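PDB 2HJS: USG-1 protein homolog from Pseudomonas aeruginosa, which probably binds NAD and may act as an oxidoreductase on an aldehyde, as in the related aspartate-semialdehyde dehydrogenases, although its own reaction is not established. Local coordinates for residues Ala83-Ala88 against Cys93-Leu98; Phe126-Pro131 against Glu331-His336; Val170-Arg175 against Arg193-Asn198. All blocks are in the same frame, centred on the assembly; numbering follows the deposited sequence.

How the contacts relate
From the N terminus, contact 1 comes first, closing the short turn by which the chain leaves helix 78-90 and runs back beside it as strand 94-97 of the nucleotide-binding fold. Strand 127-129 follows as the neighbour of 94-97 in the same sheet, and contact 2 joins its start to helix 317-336 at the C-terminal end. The two contacts touch through the backbones of these strands, with centres about 12 Å apart. Contact 3 lies wholly within the roughly 200-residue excursion that contact 2 spans. It ties helix 167-181 to its following loop in the dimerisation region, about 36 Å from contact 2 between centres, across the chain's centre.

Contact 1: residues Ala83-Ala88 against Cys93-Leu98; sequences AHAERA and CSVIDL
Ala88 and Cys93 bring the backbones together where the chain turns from helix to strand: their CA atoms are 5.7 Å apart, and one main-chain hydrogen bond crosses, from Cys93 N to Ala88 O at 3.2 Å. This bond, moderately bent with an N-H...O angle of 147°, links the end of segment 83-88 to the start of segment 93-98. Cys93 CB also lies against the same carbonyl, 3.3 Å from Ala88 O.

Beyond the turn, packing takes over. Val95 presents both methyls to the helix and straddles two positions three residues, nearly one turn, apart. CG1 reaches Ala85 CB at 4.0 Å, while CG2 meets Ala88 CB, also at 4.0 Å. CG2 additionally rests on the helix backbone, 3.6 Å from Ala85 O. With CG1 anti to the backbone N (chi1 175°), the two branches spread to serve one alanine each. The residue types suit this close approach: alanine keeps the helix surface low enough for its backbone to come near the strand, and a beta-branched valine, at home in an extended chain, packs two short branches against the two alanines. All four touching residues are buried.

Polar groups lie beside this apolar seam. Asp97, pointing to the same side as Val95, is hydrogen-bonded at its carboxylate to the hydroxyls of Ser81, on the helix, and Ser99. Ile96, by contrast, packs on helix 317-336, so the strand is covered on both faces.

Strand 71-74, helix 78-90 and strand 94-97 form a parallel beta-alpha-beta crossover, the repeating unit of the Rossmann fold, and this contact is the packing of its helix on the second strand.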
# COMPACT_ATOMS: atom_id res chain seq x y z
N ALA A 83 9.90 21.07 25.33
CA ALA A 83 10.04 22.33 26.04
C ALA A 83 9.15 22.42 27.28
O ALA A 83 9.50 23.13 28.23
CB ALA A 83 9.78 23.50 25.09
N HIS A 84 8.03 21.71 27.29
CA HIS A 84 7.04 21.92 28.36
C HIS A 84 6.50 20.71 29.13
O HIS A 84 6.01 20.89 30.24
CB HIS A 84 5.83 22.72 27.84
CG HIS A 84 6.17 24.09 27.36
ND1 HIS A 84 6.38 25.16 28.21
CD2 HIS A 84 6.32 24.58 26.10
CE1 HIS A 84 6.66 26.24 27.50
NE2 HIS A 84 6.62 25.92 26.22
N ALA A 85 6.54 19.50 28.58
CA ALA A 85 5.79 18.39 29.23
C ALA A 85 6.31 18.03 30.63
O ALA A 85 5.52 17.87 31.57
CB ALA A 85 5.71 17.15 28.33
N GLU A 86 7.62 17.93 30.77
CA GLU A 86 8.22 17.63 32.07
C GLU A 86 7.99 18.75 33.06
O GLU A 86 7.53 18.48 34.17
CB GLU A 86 9.71 17.27 31.95
CG GLU A 86 9.91 15.87 31.32
CD GLU A 86 11.37 15.57 31.01
OE1 GLU A 86 12.04 14.89 31.84
OE2 GLU A 86 11.85 16.02 29.95
N ARG A 87 8.28 19.99 32.65
CA ARG A 87 7.98 21.18 33.46
C ARG A 87 6.52 21.20 33.93
O ARG A 87 6.25 21.45 35.09
CB ARG A 87 8.33 22.47 32.72
CG ARG A 87 9.83 22.81 32.75
CD ARG A 87 10.27 23.87 31.72
NE ARG A 87 9.25 24.90 31.50
CZ ARG A 87 9.08 26.00 32.24
NH1 ARG A 87 8.10 26.84 31.91
NH2 ARG A 87 9.85 26.27 33.31
N ALA A 88 5.59 20.88 33.03
CA ALA A 88 4.18 20.77 33.39
C ALA A 88 3.91 19.71 34.46
O ALA A 88 3.08 19.94 35.35
CB ALA A 88 3.31 20.50 32.16
N CYS A 93 0.72 18.74 37.18
CA CYS A 93 -0.20 18.46 36.12
C CYS A 93 0.16 17.14 35.42
O CYS A 93 1.29 16.95 34.97
CB CYS A 93 -0.21 19.69 35.18
SG CYS A 93 -1.14 19.38 33.61
N SER A 94 -0.80 16.21 35.33
CA SER A 94 -0.57 14.95 34.68
C SER A 94 -0.57 15.21 33.17
O SER A 94 -1.36 16.02 32.67
CB SER A 94 -1.67 13.95 35.02
OG SER A 94 -1.47 13.35 36.28
N VAL A 95 0.31 14.54 32.45
CA VAL A 95 0.47 14.86 31.04
C VAL A 95 0.22 13.65 30.20
O VAL A 95 0.77 12.57 30.46
CB VAL A 95 1.88 15.43 30.76
CG1 VAL A 95 2.11 15.65 29.26
CG2 VAL A 95 2.06 16.74 31.50
N ILE A 96 -0.60 13.82 29.17
CA ILE A 96 -0.69 12.83 28.11
C ILE A 96 -0.13 13.45 26.83
O ILE A 96 -0.72 14.39 26.29
CB ILE A 96 -2.12 12.32 27.91
CG1 ILE A 96 -2.59 11.54 29.14
CG2 ILE A 96 -2.23 11.41 26.65
CD1 ILE A 96 -4.09 11.53 29.24
N ASP A 97 1.01 12.94 26.37
CA ASP A 97 1.71 13.53 25.24
C ASP A 97 1.50 12.70 23.97
O ASP A 97 1.91 11.56 23.92
CB ASP A 97 3.21 13.63 25.55
CG ASP A 97 4.03 14.18 24.37
OD1 ASP A 97 3.46 14.85 23.48
OD2 ASP A 97 5.26 13.91 24.34
N LEU A 98 0.87 13.28 22.96
CA LEU A 98 0.56 12.54 21.75
C LEU A 98 1.72 12.55 20.73
O LEU A 98 1.65 11.87 19.74
CB LEU A 98 -0.73 13.08 21.11
CG LEU A 98 -2.08 12.87 21.86
CD1 LEU A 98 -2.31 13.78 23.11
CD2 LEU A 98 -3.20 13.10 20.92

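Contact 2: residues Phe126-Pro131 against Glu331-His336; sequences FLLSSP and ELLIKH
Leu333 meets both Phe126 and Leu128 with a single methyl, CD2, so the contact between residues 126-131 and 331-336 rests on one branch of one leucine.

The first kind of interaction is CH-pi. Leu333 CD2 stands over a face of the Phe126 ring, 4.0 Å from its centroid and 15° off the ring normal. It is displaced toward the CD2 side of the rim, where the nearest carbon, Phe126 CD2, is 3.9 Å from Leu333 CD2. The two side chains run past one another in opposite directions, with the methyl over the flat of the ring. Phe126 owes this attitude to its torsions: CG is anti to the carbonyl carbon, and a chi2 of -90° sets the ring broadside. An aromatic face suits a methyl here, since it offers a broad, polarisable surface.

The second kind is aliphatic packing. Leu128 and Leu333 reach toward each other tip to tip, Leu128 CD1 lying 4.1 Å from Leu333 CD2. Leucine fits both positions because its branch is carried far enough from the backbone to bridge a wide gap; even the nearest CA atoms, those of Phe126 and Leu333, are 8.8 Å apart. No hydrogen bond crosses, and the three residues are buried.

Leu333 also packs on Ile96, so the C-terminal helix 317-336 covers strands 94-97 and 127-129 together. Leu127, between the two contributing residues, packs instead on Glu86 and Arg89 of helix 78-90, placing this end strand of the sheet between helices on its two faces.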
# COMPACT_ATOMS: atom_id res chain seq x y z
N PHE A 126 1.08 11.89 36.46
CA PHE A 126 1.51 10.98 35.42
C PHE A 126 2.19 11.73 34.27
O PHE A 126 1.98 12.93 34.08
CB PHE A 126 0.34 10.13 34.91
CG PHE A 126 -0.34 9.31 35.99
CD1 PHE A 126 0.09 8.02 36.29
CD2 PHE A 126 -1.42 9.83 36.73
CE1 PHE A 126 -0.54 7.26 37.27
CE2 PHE A 126 -2.05 9.07 37.73
CZ PHE A 126 -1.61 7.79 38.00
N LEU A 127 3.05 11.03 33.55
CA LEU A 127 3.58 11.55 32.30
C LEU A 127 3.66 10.39 31.31
O LEU A 127 4.55 9.53 31.39
CB LEU A 127 4.93 12.24 32.52
CG LEU A 127 5.74 12.63 31.28
CD1 LEU A 127 4.95 13.54 30.33
CD2 LEU A 127 7.06 13.29 31.68
N LEU A 128 2.69 10.36 30.40
CA LEU A 128 2.49 9.21 29.54
C LEU A 128 2.45 9.67 28.12
O LEU A 128 2.10 10.82 27.86
CB LEU A 128 1.15 8.54 29.86
CG LEU A 128 0.91 8.26 31.34
CD1 LEU A 128 -0.57 8.09 31.61
CD2 LEU A 128 1.73 7.06 31.79
N SER A 129 2.77 8.75 27.21
CA SER A 129 2.61 9.01 25.78
C SER A 129 1.37 8.29 25.27
O SER A 129 1.08 7.15 25.65
CB SER A 129 3.84 8.55 24.98
OG SER A 129 4.98 9.33 25.32
N SER A 130 0.64 8.95 24.40
CA SER A 130 -0.37 8.24 23.63
C SER A 130 0.25 7.97 22.24
O SER A 130 0.74 8.90 21.61
CB SER A 130 -1.65 9.06 23.59
OG SER A 130 -2.75 8.29 23.16
N PRO A 131 0.23 6.70 21.76
CA PRO A 131 0.94 6.28 20.53
C PRO A 131 0.54 7.05 19.27
O PRO A 131 -0.56 7.63 19.20
CB PRO A 131 0.57 4.79 20.37
CG PRO A 131 0.01 4.38 21.68
CD PRO A 131 -0.54 5.59 22.35
N GLU A 331 -9.78 9.56 30.43
CA GLU A 331 -10.97 9.05 31.13
C GLU A 331 -10.59 7.96 32.15
O GLU A 331 -11.14 7.92 33.25
CB GLU A 331 -12.02 8.55 30.13
CG GLU A 331 -12.70 9.69 29.37
CD GLU A 331 -13.64 9.23 28.27
OE1 GLU A 331 -13.76 8.01 27.99
OE2 GLU A 331 -14.26 10.11 27.64
N LEU A 332 -9.61 7.12 31.78
CA LEU A 332 -9.10 6.09 32.69
C LEU A 332 -8.41 6.70 33.92
O LEU A 332 -8.62 6.23 35.04
CB LEU A 332 -8.16 5.11 31.97
CG LEU A 332 -7.50 3.99 32.79
CD1 LEU A 332 -8.54 3.10 33.43
CD2 LEU A 332 -6.56 3.12 31.93
N LEU A 333 -7.57 7.71 33.68
CA LEU A 333 -6.85 8.40 34.74
C LEU A 333 -7.81 9.09 35.73
O LEU A 333 -7.55 9.12 36.92
CB LEU A 333 -5.89 9.44 34.17
CG LEU A 333 -4.66 9.04 33.37
CD1 LEU A 333 -3.89 10.29 33.00
CD2 LEU A 333 -3.79 8.08 34.16
N ILE A 334 -8.90 9.64 35.21
CA ILE A 334 -9.95 10.21 36.07
C ILE A 334 -10.66 9.13 36.90
O ILE A 334 -10.89 9.32 38.09
CB ILE A 334 -11.03 10.91 35.25
CG1 ILE A 334 -10.50 12.19 34.66
CG2 ILE A 334 -12.27 11.20 36.10
CD1 ILE A 334 -11.50 12.78 33.71
N LYS A 335 -10.99 8.02 36.24
CA LYS A 335 -11.87 6.99 36.80
C LYS A 335 -11.33 6.38 38.08
O LYS A 335 -11.97 6.50 39.12
CB LYS A 335 -12.21 5.91 35.76
CG LYS A 335 -13.32 4.94 36.19
CD LYS A 335 -13.94 4.20 35.00
CE LYS A 335 -14.61 2.87 35.41
NZ LYS A 335 -13.74 1.67 35.12
N HIS A 336 -10.18 5.72 38.03
CA HIS A 336 -9.64 5.20 39.29
C HIS A 336 -8.27 5.71 39.75
O HIS A 336 -7.78 5.30 40.81
CB HIS A 336 -9.85 3.68 39.50
CG HIS A 336 -9.60 2.84 38.29
ND1 HIS A 336 -10.51 2.71 37.27
CD2 HIS A 336 -8.56 2.03 37.97
CE1 HIS A 336 -10.03 1.89 36.35
NE2 HIS A 336 -8.85 1.46 36.75

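Contact 3: residues Val170-Arg175 against Arg193-Asn198; sequences VKELAR and RQIAFN
Glu172 OE2 is gripped by two donors, the side-chain amide of Gln176 and the backbone N of Arg189, while the aliphatic part of Glu172 lies against Ile195. The other carboxylate oxygen takes a salt bridge from within the helix, Arg175 NH2 to Glu172 OE1 at 2.7 Å. The oxygen lies in the guanidinium plane, but the arginine approaches it from above the carboxylate plane.

Between the two segments themselves the packing is apolar. Ile195 CD1 touches Glu172 CG at 3.7 Å, the two side chains crossing at about a right angle, and also abuts the helix backbone, 3.9 Å from Leu173 N. Leu173, its CG anti to the backbone N (chi1 -179°), sends CD1 to Ile195 CG1 at 4.0 Å and to Ala196 CA at 3.9 Å. Alanine's small side chain lets leucine come down onto the loop backbone. Farther along the helix, Gln176 OE1 accepts the backbone N-H groups of both Ile195 and Ala196.

The loop braces itself with two nearly straight hydrogen bonds from side-chain amides (N-H...O 171° in both), Gln194 NE2 to Ala196 O at 2.8 Å and Asn198 ND2 to Gln194 O at 3.0 Å. Asn198 also hydrogen-bonds the second subunit, whose Phe197 packs on Leu173.

Hydrocarbon contacts and Gln176 thus together seat the loop on the helix, multiple donors would stabilise the buried carboxylate as an anion, and amides shape a loop that contributes to the dimer interface.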
# COMPACT_ATOMS: atom_id res chain seq x y z
N VAL A 170 -2.64 18.06 3.42
CA VAL A 170 -3.98 18.06 2.83
C VAL A 170 -4.06 19.12 1.73
O VAL A 170 -4.53 18.84 0.63
CB VAL A 170 -5.08 18.30 3.90
CG1 VAL A 170 -6.43 18.65 3.28
CG2 VAL A 170 -5.20 17.08 4.78
N LYS A 171 -3.57 20.33 2.03
CA LYS A 171 -3.56 21.43 1.07
C LYS A 171 -2.68 21.15 -0.15
O LYS A 171 -3.07 21.43 -1.26
CB LYS A 171 -3.18 22.75 1.75
CG LYS A 171 -4.41 23.47 2.32
CD LYS A 171 -4.25 23.94 3.78
CE LYS A 171 -3.88 25.41 3.92
NZ LYS A 171 -2.43 25.67 3.62
N GLU A 172 -1.50 20.60 0.08
CA GLU A 172 -0.55 20.26 -0.98
C GLU A 172 -1.16 19.26 -1.97
O GLU A 172 -1.05 19.43 -3.18
CB GLU A 172 0.75 19.71 -0.37
CG GLU A 172 1.83 19.28 -1.36
CD GLU A 172 2.60 20.44 -1.96
OE1 GLU A 172 2.43 21.59 -1.50
OE2 GLU A 172 3.39 20.21 -2.90
N LEU A 173 -1.82 18.24 -1.43
CA LEU A 173 -2.43 17.22 -2.26
C LEU A 173 -3.54 17.78 -3.13
O LEU A 173 -3.56 17.56 -4.34
CB LEU A 173 -2.94 16.03 -1.43
CG LEU A 173 -3.57 14.90 -2.27
CD1 LEU A 173 -2.53 14.20 -3.19
CD2 LEU A 173 -4.26 13.91 -1.38
N ALA A 174 -4.46 18.52 -2.50
CA ALA A 174 -5.57 19.15 -3.23
C ALA A 174 -5.06 20.08 -4.34
O ALA A 174 -5.59 20.08 -5.45
CB ALA A 174 -6.49 19.90 -2.26
N ARG A 175 -4.03 20.87 -4.03
CA ARG A 175 -3.47 21.85 -4.98
C ARG A 175 -2.77 21.18 -6.16
O ARG A 175 -3.02 21.53 -7.31
CB ARG A 175 -2.53 22.82 -4.26
CG ARG A 175 -2.10 24.01 -5.11
CD ARG A 175 -1.09 24.93 -4.39
NE ARG A 175 -0.01 24.17 -3.76
CZ ARG A 175 1.08 23.74 -4.39
NH1 ARG A 175 1.26 23.99 -5.69
NH2 ARG A 175 1.99 23.03 -3.72
N ARG A 193 8.74 16.59 -5.09
CA ARG A 193 8.22 15.74 -6.16
C ARG A 193 6.69 15.68 -6.09
O ARG A 193 6.07 16.14 -5.12
CB ARG A 193 8.83 14.33 -6.05
CG ARG A 193 8.26 13.47 -4.92
CD ARG A 193 9.36 12.81 -4.12
NE ARG A 193 9.93 11.69 -4.86
CZ ARG A 193 11.15 11.19 -4.68
NH1 ARG A 193 12.00 11.71 -3.78
NH2 ARG A 193 11.53 10.17 -5.43
N GLN A 194 6.10 15.12 -7.14
CA GLN A 194 4.66 14.97 -7.24
C GLN A 194 4.12 13.97 -6.23
O GLN A 194 4.61 12.85 -6.11
CB GLN A 194 4.29 14.53 -8.65
CG GLN A 194 2.81 14.59 -8.93
CD GLN A 194 2.48 14.13 -10.32
OE1 GLN A 194 3.13 14.53 -11.29
NE2 GLN A 194 1.44 13.29 -10.43
N ILE A 195 3.11 14.39 -5.48
CA ILE A 195 2.38 13.47 -4.61
C ILE A 195 1.01 13.09 -5.18
O ILE A 195 0.51 11.99 -4.91
CB ILE A 195 2.26 14.00 -3.17
CG1 ILE A 195 1.37 15.25 -3.08
CG2 ILE A 195 3.68 14.31 -2.60
CD1 ILE A 195 1.13 15.70 -1.64
N ALA A 196 0.41 13.98 -5.97
CA ALA A 196 -0.85 13.73 -6.63
C ALA A 196 -0.77 12.45 -7.47
O ALA A 196 0.22 12.23 -8.19
CB ALA A 196 -1.25 14.94 -7.51
N PHE A 197 -1.79 11.59 -7.36
CA PHE A 197 -1.83 10.33 -8.11
C PHE A 197 -0.51 9.52 -8.03
O PHE A 197 -0.12 8.86 -8.98
CB PHE A 197 -2.23 10.60 -9.57
CG PHE A 197 -3.47 11.43 -9.73
CD1 PHE A 197 -4.72 10.93 -9.36
CD2 PHE A 197 -3.39 12.70 -10.29
CE1 PHE A 197 -5.88 11.69 -9.54
CE2 PHE A 197 -4.54 13.48 -10.48
CZ PHE A 197 -5.79 12.97 -10.10
N ASN A 198 0.21 9.61 -6.90
CA ASN A 198 1.52 8.96 -6.79
C ASN A 198 1.61 8.21 -5.47
O ASN A 198 0.90 8.55 -4.54
CB ASN A 198 2.65 9.99 -6.87
CG ASN A 198 3.92 9.42 -7.47
OD1 ASN A 198 3.93 8.29 -7.95
ND2 ASN A 198 4.99 10.21 -7.49